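Local atomic coordinates of fatty acid synthase 1, isoform A (Drosophila melanogaster, PDB entry 6FN6), a protein that probably builds long-chain saturated fatty acids from acetyl-CoA and malonyl-CoA using NADPH, this chain being its dehydratase, enoylreductase and ketoreductase modifying region. Residues I110-E114 and R198-N202; K584-A589 and N914-Y920; R646-R652 and K903-P908. All blocks are in the same frame, centred on the assembly; numbering follows the deposited sequence.

Contact 1: residues I110-E114 and R198-N202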
# COMPACT_ATOMS: atom_id res chain seq x y z
N ILE A 110 -9.51 -27.65 -6.96
CA ILE A 110 -8.91 -27.64 -5.62
C ILE A 110 -7.55 -28.32 -5.65
O ILE A 110 -6.65 -27.96 -4.89
CB ILE A 110 -9.85 -28.30 -4.59
CG1 ILE A 110 -9.27 -28.18 -3.17
CG2 ILE A 110 -10.09 -29.76 -4.94
CD1 ILE A 110 -9.11 -26.76 -2.67
N ASP A 111 -7.39 -29.31 -6.52
CA ASP A 111 -6.13 -30.03 -6.64
C ASP A 111 -5.02 -29.13 -7.17
O ASP A 111 -3.86 -29.26 -6.78
CB ASP A 111 -6.29 -31.25 -7.55
CG ASP A 111 -7.14 -32.34 -6.92
OD1 ASP A 111 -7.09 -32.51 -5.69
OD2 ASP A 111 -7.86 -33.03 -7.67
N ASN A 112 -5.39 -28.21 -8.06
CA ASN A 112 -4.42 -27.32 -8.68
C ASN A 112 -3.96 -26.21 -7.73
O ASN A 112 -2.92 -25.60 -7.94
CB ASN A 112 -5.02 -26.69 -9.94
CG ASN A 112 -4.77 -27.51 -11.18
OD1 ASN A 112 -5.36 -28.58 -11.36
ND2 ASN A 112 -3.90 -27.02 -12.06
N GLU A 113 -4.74 -25.96 -6.68
CA GLU A 113 -4.42 -24.90 -5.73
C GLU A 113 -3.43 -25.34 -4.66
O GLU A 113 -2.88 -24.51 -3.94
CB GLU A 113 -5.70 -24.39 -5.07
CG GLU A 113 -6.69 -23.75 -6.03
CD GLU A 113 -6.22 -22.41 -6.56
OE1 GLU A 113 -5.92 -21.51 -5.74
OE2 GLU A 113 -6.14 -22.25 -7.80
N GLU A 114 -3.19 -26.65 -4.56
CA GLU A 114 -2.30 -27.19 -3.54
C GLU A 114 -0.86 -27.30 -4.04
O GLU A 114 -0.61 -27.26 -5.24
CB GLU A 114 -2.79 -28.57 -3.08
CG GLU A 114 -4.25 -28.59 -2.70
CD GLU A 114 -4.59 -29.74 -1.76
OE1 GLU A 114 -5.06 -30.79 -2.24
OE2 GLU A 114 -4.39 -29.58 -0.54
N ARG A 198 -2.35 -17.75 3.05
CA ARG A 198 -3.20 -18.65 2.28
C ARG A 198 -3.55 -19.91 3.06
O ARG A 198 -2.71 -20.51 3.73
CB ARG A 198 -2.51 -19.03 0.97
CG ARG A 198 -3.42 -19.61 -0.09
CD ARG A 198 -2.63 -20.04 -1.31
NE ARG A 198 -3.45 -20.05 -2.53
CZ ARG A 198 -3.64 -19.00 -3.32
NH1 ARG A 198 -3.07 -17.83 -3.03
NH2 ARG A 198 -4.40 -19.11 -4.40
N ALA A 199 -4.82 -20.31 2.98
CA ALA A 199 -5.29 -21.53 3.62
C ALA A 199 -6.14 -22.33 2.64
O ALA A 199 -7.28 -21.97 2.35
CB ALA A 199 -6.10 -21.19 4.86
N VAL A 200 -5.57 -23.42 2.13
CA VAL A 200 -6.27 -24.28 1.18
C VAL A 200 -6.93 -25.43 1.93
O VAL A 200 -6.27 -26.19 2.64
CB VAL A 200 -5.32 -24.81 0.10
CG1 VAL A 200 -6.09 -25.58 -0.96
CG2 VAL A 200 -4.54 -23.67 -0.53
N ILE A 201 -8.24 -25.56 1.76
CA ILE A 201 -9.00 -26.62 2.42
C ILE A 201 -9.61 -27.53 1.36
O ILE A 201 -10.37 -27.08 0.49
CB ILE A 201 -10.08 -26.04 3.35
CG1 ILE A 201 -9.44 -25.05 4.34
CG2 ILE A 201 -10.79 -27.16 4.10
CD1 ILE A 201 -10.44 -24.29 5.18
N ASN A 202 -9.29 -28.82 1.45
CA ASN A 202 -9.74 -29.82 0.49
C ASN A 202 -10.47 -30.95 1.22
O ASN A 202 -9.86 -31.95 1.58
CB ASN A 202 -8.55 -30.38 -0.29
CG ASN A 202 -8.97 -31.23 -1.46
OD1 ASN A 202 -10.09 -31.74 -1.51
ND2 ASN A 202 -8.06 -31.41 -2.41
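Asn202 lays its carboxamide against the flank of Ile110, CG of the asparagine 3.5 Å from CG1 of the isoleucine, the two side chains meeting at a slant. The amide nitrogen continues past this hydrophobic neighbour to a carboxylate: Asn202 ND2 donates to Glu114 OE1 across 3.1 Å. The oxygen lies close to the amide plane, yet the donor stands well above the carboxylate plane, the two flat groups being turned 56° against each other. Asparagine suits the spot because its other end, OD1, accepts from the backbone N of Lys205 and so serves as N-cap of helix 203-210. With a leucine in place of Asn202, Glu114 OE1 would probably lose this donor and the first turn of the helix its cap.

Ile110 holds CG1 anti to its own backbone N (chi1 -176°), which carries CD1 to within 3.7 Å of Val200 CG1, the two side chains sliding past each other in opposite directions. The same valine methyl meets the aliphatic part of the glutamate, Val200 CG1 to Glu114 CG being 3.9 Å. Val200 belongs to strand 191-201, which hydrogen-bonds to strand 58-65 and to strand 239-248, the seam of the dehydratase's double hotdog; the loop that follows strand 98-105 thus folds back onto this seam.

Farther along the strand Arg198 reaches out extended and crosses Glu113 at about a right angle. Arg198 NH2 and Glu113 OE1 form a salt bridge of 3.1 Å, with the oxygen in the guanidinium plane, while NH1 of the arginine is paired with Glu61.

Contact 2: residues K584-A589 and N914-Y920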
# COMPACT_ATOMS: atom_id res chain seq x y z
N LYS A 584 14.65 -0.85 38.00
CA LYS A 584 15.60 -0.86 39.11
C LYS A 584 16.98 -1.32 38.64
O LYS A 584 17.10 -2.04 37.65
CB LYS A 584 15.11 -1.76 40.24
CG LYS A 584 13.84 -1.27 40.94
CD LYS A 584 13.49 -2.15 42.13
CE LYS A 584 12.30 -1.61 42.92
NZ LYS A 584 11.01 -1.79 42.21
N TRP A 585 18.02 -0.89 39.35
CA TRP A 585 19.37 -1.35 39.06
C TRP A 585 19.56 -2.77 39.58
O TRP A 585 19.13 -3.10 40.68
CB TRP A 585 20.41 -0.41 39.69
CG TRP A 585 20.47 0.93 39.04
CD1 TRP A 585 19.74 2.03 39.36
CD2 TRP A 585 21.33 1.31 37.96
NE1 TRP A 585 20.09 3.08 38.54
CE2 TRP A 585 21.06 2.67 37.68
CE3 TRP A 585 22.30 0.65 37.21
CZ2 TRP A 585 21.73 3.36 36.67
CZ3 TRP A 585 22.96 1.34 36.21
CH2 TRP A 585 22.67 2.68 35.95
N ILE A 586 20.21 -3.60 38.77
CA ILE A 586 20.46 -4.99 39.14
C ILE A 586 21.96 -5.25 39.08
O ILE A 586 22.64 -4.79 38.17
CB ILE A 586 19.70 -5.95 38.22
CG1 ILE A 586 18.21 -5.61 38.19
CG2 ILE A 586 19.93 -7.40 38.64
CD1 ILE A 586 17.51 -5.72 39.53
N GLU A 587 22.47 -6.01 40.04
CA GLU A 587 23.88 -6.35 40.04
C GLU A 587 24.17 -7.19 38.81
O GLU A 587 23.38 -8.06 38.44
CB GLU A 587 24.26 -7.11 41.31
CG GLU A 587 25.75 -7.37 41.46
CD GLU A 587 26.07 -8.18 42.70
OE1 GLU A 587 27.27 -8.40 42.97
OE2 GLU A 587 25.13 -8.60 43.41
N ALA A 588 25.30 -6.94 38.17
CA ALA A 588 25.65 -7.64 36.94
C ALA A 588 26.69 -8.70 37.20
O ALA A 588 27.41 -8.64 38.20
CB ALA A 588 26.15 -6.65 35.89
N ALA A 589 26.78 -9.68 36.31
CA ALA A 589 27.79 -10.71 36.44
C ALA A 589 29.13 -10.11 36.06
O ALA A 589 29.19 -9.16 35.28
CB ALA A 589 27.46 -11.90 35.56
N ASN A 914 23.80 1.48 44.23
CA ASN A 914 22.83 0.66 44.93
C ASN A 914 21.99 -0.12 43.93
O ASN A 914 21.22 0.46 43.16
CB ASN A 914 21.94 1.52 45.83
CG ASN A 914 22.71 2.19 46.94
OD1 ASN A 914 22.92 1.60 48.01
ND2 ASN A 914 23.15 3.42 46.71
N ALA A 915 22.15 -1.44 43.94
CA ALA A 915 21.41 -2.32 43.04
C ALA A 915 20.95 -3.55 43.79
O ALA A 915 21.54 -3.93 44.81
CB ALA A 915 22.28 -2.71 41.85
N ILE A 916 19.89 -4.17 43.30
CA ILE A 916 19.40 -5.41 43.88
C ILE A 916 20.50 -6.45 43.68
O ILE A 916 20.90 -6.71 42.55
CB ILE A 916 18.07 -5.84 43.26
CG1 ILE A 916 16.99 -4.79 43.54
CG2 ILE A 916 17.63 -7.20 43.80
CD1 ILE A 916 15.71 -4.98 42.76
N PRO A 917 21.00 -7.04 44.78
CA PRO A 917 22.08 -8.01 44.60
C PRO A 917 21.62 -9.24 43.84
O PRO A 917 20.45 -9.61 43.91
CB PRO A 917 22.48 -8.37 46.04
CG PRO A 917 21.27 -8.08 46.86
CD PRO A 917 20.60 -6.91 46.20
N ARG A 918 22.54 -9.87 43.11
CA ARG A 918 22.21 -11.05 42.33
C ARG A 918 23.44 -11.92 42.14
O ARG A 918 24.51 -11.43 41.78
CB ARG A 918 21.62 -10.65 40.97
CG ARG A 918 21.37 -11.83 40.05
CD ARG A 918 20.50 -11.43 38.87
NE ARG A 918 19.15 -11.07 39.31
CZ ARG A 918 18.13 -10.81 38.50
NH1 ARG A 918 18.30 -10.86 37.18
NH2 ARG A 918 16.95 -10.50 39.00
N THR A 919 23.28 -13.21 42.41
CA THR A 919 24.38 -14.16 42.34
C THR A 919 24.30 -14.94 41.04
O THR A 919 23.26 -15.48 40.69
CB THR A 919 24.38 -15.13 43.54
OG1 THR A 919 24.29 -14.39 44.76
CG2 THR A 919 25.63 -15.98 43.56
N TYR A 920 25.42 -14.98 40.32
CA TYR A 920 25.51 -15.71 39.07
C TYR A 920 26.39 -16.94 39.23
O TYR A 920 27.24 -16.99 40.12
CB TYR A 920 26.05 -14.81 37.96
CG TYR A 920 25.20 -13.59 37.69
CD1 TYR A 920 25.34 -12.43 38.45
CD2 TYR A 920 24.26 -13.59 36.66
CE1 TYR A 920 24.57 -11.31 38.19
CE2 TYR A 920 23.49 -12.47 36.41
CZ TYR A 920 23.64 -11.34 37.17
OH TYR A 920 22.86 -10.23 36.91
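Ile586 and Ile916 lie side by side and point the same way, CD1 of Ile586 resting 3.8 Å from CB of Ile916. Both are beta-branched, a shape at home in extended chain. Lys584 adds its aliphatic stem, its CD 3.7 Å from Ile916 CD1, and the small Ala915 lets the backbones draw close, its CB 3.7 Å from Trp585 CB. The other branch of Ile586 goes elsewhere: CG2 sits over the middle of one face of the Arg918 guanidinium, an apolar cover for that face.

Next comes Tyr920. Ala589 CB stands over the face of its ring, 3.6 Å from the centroid, a CH-pi contact for which a bare methyl is well sized. At the ring's edge the hydroxyl donates to a backbone oxygen, Tyr920 OH to Glu587 O at 2.7 Å, lying in the carbonyl plane.

Glu587 also uses its side chain. CG is anti to the backbone N (chi1 -173°) and the rest of the chain is straight, which brings OE2 to the backbone of the other segment; Arg918 N donates to Glu587 OE2 at 2.9 Å, on the anti side of the carboxylate. Main chain joins main chain through Ile916 N to Trp585 O at 2.9 Å and Glu587 N to Ile916 O at 3.0 Å. Ile916 thus bonds through both its N and its O to the residues on either side of Ile586, the pattern of a single parallel beta bridge. It fastens strand 583-587, the partner of strand 570-574, to the connection running from the enoylreductase toward strand 926-930 of the ketoreductase.

Contact 3: residues R646-R652 and K903-P908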
# COMPACT_ATOMS: atom_id res chain seq x y z
N ARG A 646 34.20 6.60 29.27
CA ARG A 646 35.65 6.51 29.17
C ARG A 646 36.12 5.17 28.63
O ARG A 646 35.51 4.13 28.88
CB ARG A 646 36.29 6.78 30.54
CG ARG A 646 36.14 8.22 30.99
CD ARG A 646 36.94 8.50 32.25
NE ARG A 646 36.76 9.87 32.71
CZ ARG A 646 37.39 10.92 32.20
NH1 ARG A 646 37.16 12.14 32.68
NH2 ARG A 646 38.27 10.77 31.21
N ASP A 647 37.22 5.21 27.89
CA ASP A 647 37.81 4.02 27.29
C ASP A 647 38.53 3.20 28.35
O ASP A 647 38.68 3.65 29.49
CB ASP A 647 38.77 4.43 26.17
CG ASP A 647 39.28 3.26 25.36
OD1 ASP A 647 38.56 2.80 24.45
OD2 ASP A 647 40.40 2.78 25.64
N THR A 648 38.96 2.00 27.98
CA THR A 648 39.82 1.19 28.85
C THR A 648 41.06 1.97 29.27
O THR A 648 41.64 1.72 30.33
CB THR A 648 40.26 -0.11 28.14
OG1 THR A 648 39.11 -0.94 27.91
CG2 THR A 648 41.26 -0.89 28.98
N GLN A 649 41.46 2.93 28.44
CA GLN A 649 42.65 3.73 28.70
C GLN A 649 42.27 5.16 29.08
O GLN A 649 43.06 6.09 28.91
CB GLN A 649 43.57 3.71 27.47
CG GLN A 649 45.01 4.10 27.77
CD GLN A 649 45.90 4.04 26.54
OE1 GLN A 649 47.03 3.54 26.60
NE2 GLN A 649 45.41 4.56 25.42
N GLY A 650 41.06 5.33 29.59
CA GLY A 650 40.60 6.59 30.14
C GLY A 650 40.33 7.69 29.13
O GLY A 650 40.16 8.85 29.49
N ARG A 651 40.29 7.32 27.85
CA ARG A 651 39.98 8.26 26.78
C ARG A 651 38.50 8.64 26.80
O ARG A 651 37.64 7.81 27.09
CB ARG A 651 40.36 7.65 25.44
CG ARG A 651 41.87 7.58 25.22
CD ARG A 651 42.21 6.87 23.93
NE ARG A 651 41.94 5.43 24.05
CZ ARG A 651 41.97 4.58 23.03
NH1 ARG A 651 42.23 5.00 21.80
NH2 ARG A 651 41.71 3.29 23.25
N ARG A 652 38.20 9.89 26.46
CA ARG A 652 36.83 10.37 26.38
C ARG A 652 36.18 9.89 25.08
O ARG A 652 36.62 10.25 23.99
CB ARG A 652 36.77 11.90 26.48
CG ARG A 652 36.74 12.41 27.91
CD ARG A 652 37.11 13.88 28.04
NE ARG A 652 36.17 14.77 27.35
CZ ARG A 652 36.42 15.38 26.19
NH1 ARG A 652 37.58 15.22 25.56
NH2 ARG A 652 35.49 16.17 25.66
N LYS A 903 37.56 18.07 31.45
CA LYS A 903 37.18 17.31 30.25
C LYS A 903 38.40 16.82 29.47
O LYS A 903 38.55 17.09 28.28
CB LYS A 903 36.26 18.14 29.34
CG LYS A 903 36.82 19.45 28.79
CD LYS A 903 35.80 20.17 27.93
CE LYS A 903 34.68 20.76 28.77
NZ LYS A 903 33.70 21.52 27.95
N LYS A 904 39.28 16.10 30.17
CA LYS A 904 40.47 15.51 29.57
C LYS A 904 40.46 14.01 29.84
O LYS A 904 39.60 13.51 30.56
CB LYS A 904 41.75 16.16 30.12
CG LYS A 904 41.82 17.67 29.90
CD LYS A 904 42.81 18.34 30.84
CE LYS A 904 44.24 17.90 30.54
NZ LYS A 904 45.22 18.48 31.51
N ALA A 905 41.42 13.30 29.26
CA ALA A 905 41.52 11.86 29.48
C ALA A 905 42.06 11.55 30.86
O ALA A 905 43.00 12.20 31.33
CB ALA A 905 42.39 11.22 28.41
N LEU A 906 41.47 10.56 31.52
CA LEU A 906 41.77 10.28 32.92
C LEU A 906 41.18 8.94 33.35
O LEU A 906 40.05 8.61 33.01
CB LEU A 906 41.21 11.41 33.78
CG LEU A 906 41.27 11.29 35.30
CD1 LEU A 906 42.70 11.20 35.78
CD2 LEU A 906 40.56 12.46 35.94
N GLN A 907 41.95 8.17 34.12
CA GLN A 907 41.47 6.89 34.63
C GLN A 907 40.40 7.12 35.70
O GLN A 907 40.62 7.90 36.63
CB GLN A 907 42.63 6.07 35.19
CG GLN A 907 42.32 4.59 35.37
CD GLN A 907 42.13 3.87 34.04
OE1 GLN A 907 42.64 4.31 33.01
NE2 GLN A 907 41.39 2.77 34.06
N PRO A 908 39.26 6.42 35.60
CA PRO A 908 38.13 6.72 36.50
C PRO A 908 38.32 6.24 37.94
O PRO A 908 38.90 5.18 38.18
CB PRO A 908 36.97 5.97 35.84
CG PRO A 908 37.60 4.83 35.14
CD PRO A 908 38.93 5.34 34.65
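Gly650 O is gripped by two donors that reach it from opposite faces of its carbonyl plane. One comes across the contact, Leu906 N to Gly650 O at 3.0 Å; the other comes from the hairpin itself, Arg646 NH2 to Gly650 O at 3.2 Å. The same arginine nitrogen bridges the segments, for Arg646 NH2 also donates to Lys904 O at 3.1 Å, in the carbonyl plane and on a lone pair. Both oxygens lie at the edge of the guanidinium, in its plane, while CB of Leu906 covers one face toward the rim. Arginine fits here because one flat end can serve several acceptors: NH1 forms a salt bridge with Glu900. Its chain stays straight from CG to NE (chi3 -178°), which provides the needed reach.

Asp647 to Gly650 forms a type I turn closed by Gly650 N to Asp647 O, 2.9 Å. The return bond from Asp647 N to Arg651 O and the positive phi of Gly650, a conformation glycine adopts easily, make this a 3:5 hairpin with a G1 beta bulge. Asp647 stiffens the turn through OD2, which accepts from Gln649 N at 3.0 Å in an Asx turn and forms a salt bridge with Arg651 NH2 at 2.8 Å, the two donors lying on opposite faces of the carboxylate.

Arg652, bent at chi3, slides its guanidinium beneath the backbone of Lys903, whose O lies over one face without a hydrogen bond; NH2 of the arginine donates to Pro677 O and Trp680 O. The hairpin joins strands 642-646 and 652-656. Pro908 rests on Thr605 and Tyr607 of strand 601-611, and Arg646 and Arg652 both touch Met682 on the short helix 682-685.

From the N terminus, contact 1 comes first and closes a loop of 83 residues entirely within the dehydratase, bringing the chain after strand 98-105 back to strand 191-201. It is complete long before contact 2 opens at 584-589. Between that opening and its close at 914-920 the chain makes a far longer excursion, which includes the enoylreductase; contact 3 lies wholly within this excursion, joining a hairpin at 646-652 to 903-908 shortly before contact 2 closes. Contacts 2 and 3 approach to about 14 Å between nearest atoms, whereas contact 1 stays about 40 Å from contact 2. No two loops cross: contact 3 lies in the enoylreductase, and contact 2 joins the chain entering it to the chain leaving it for the ketoreductase.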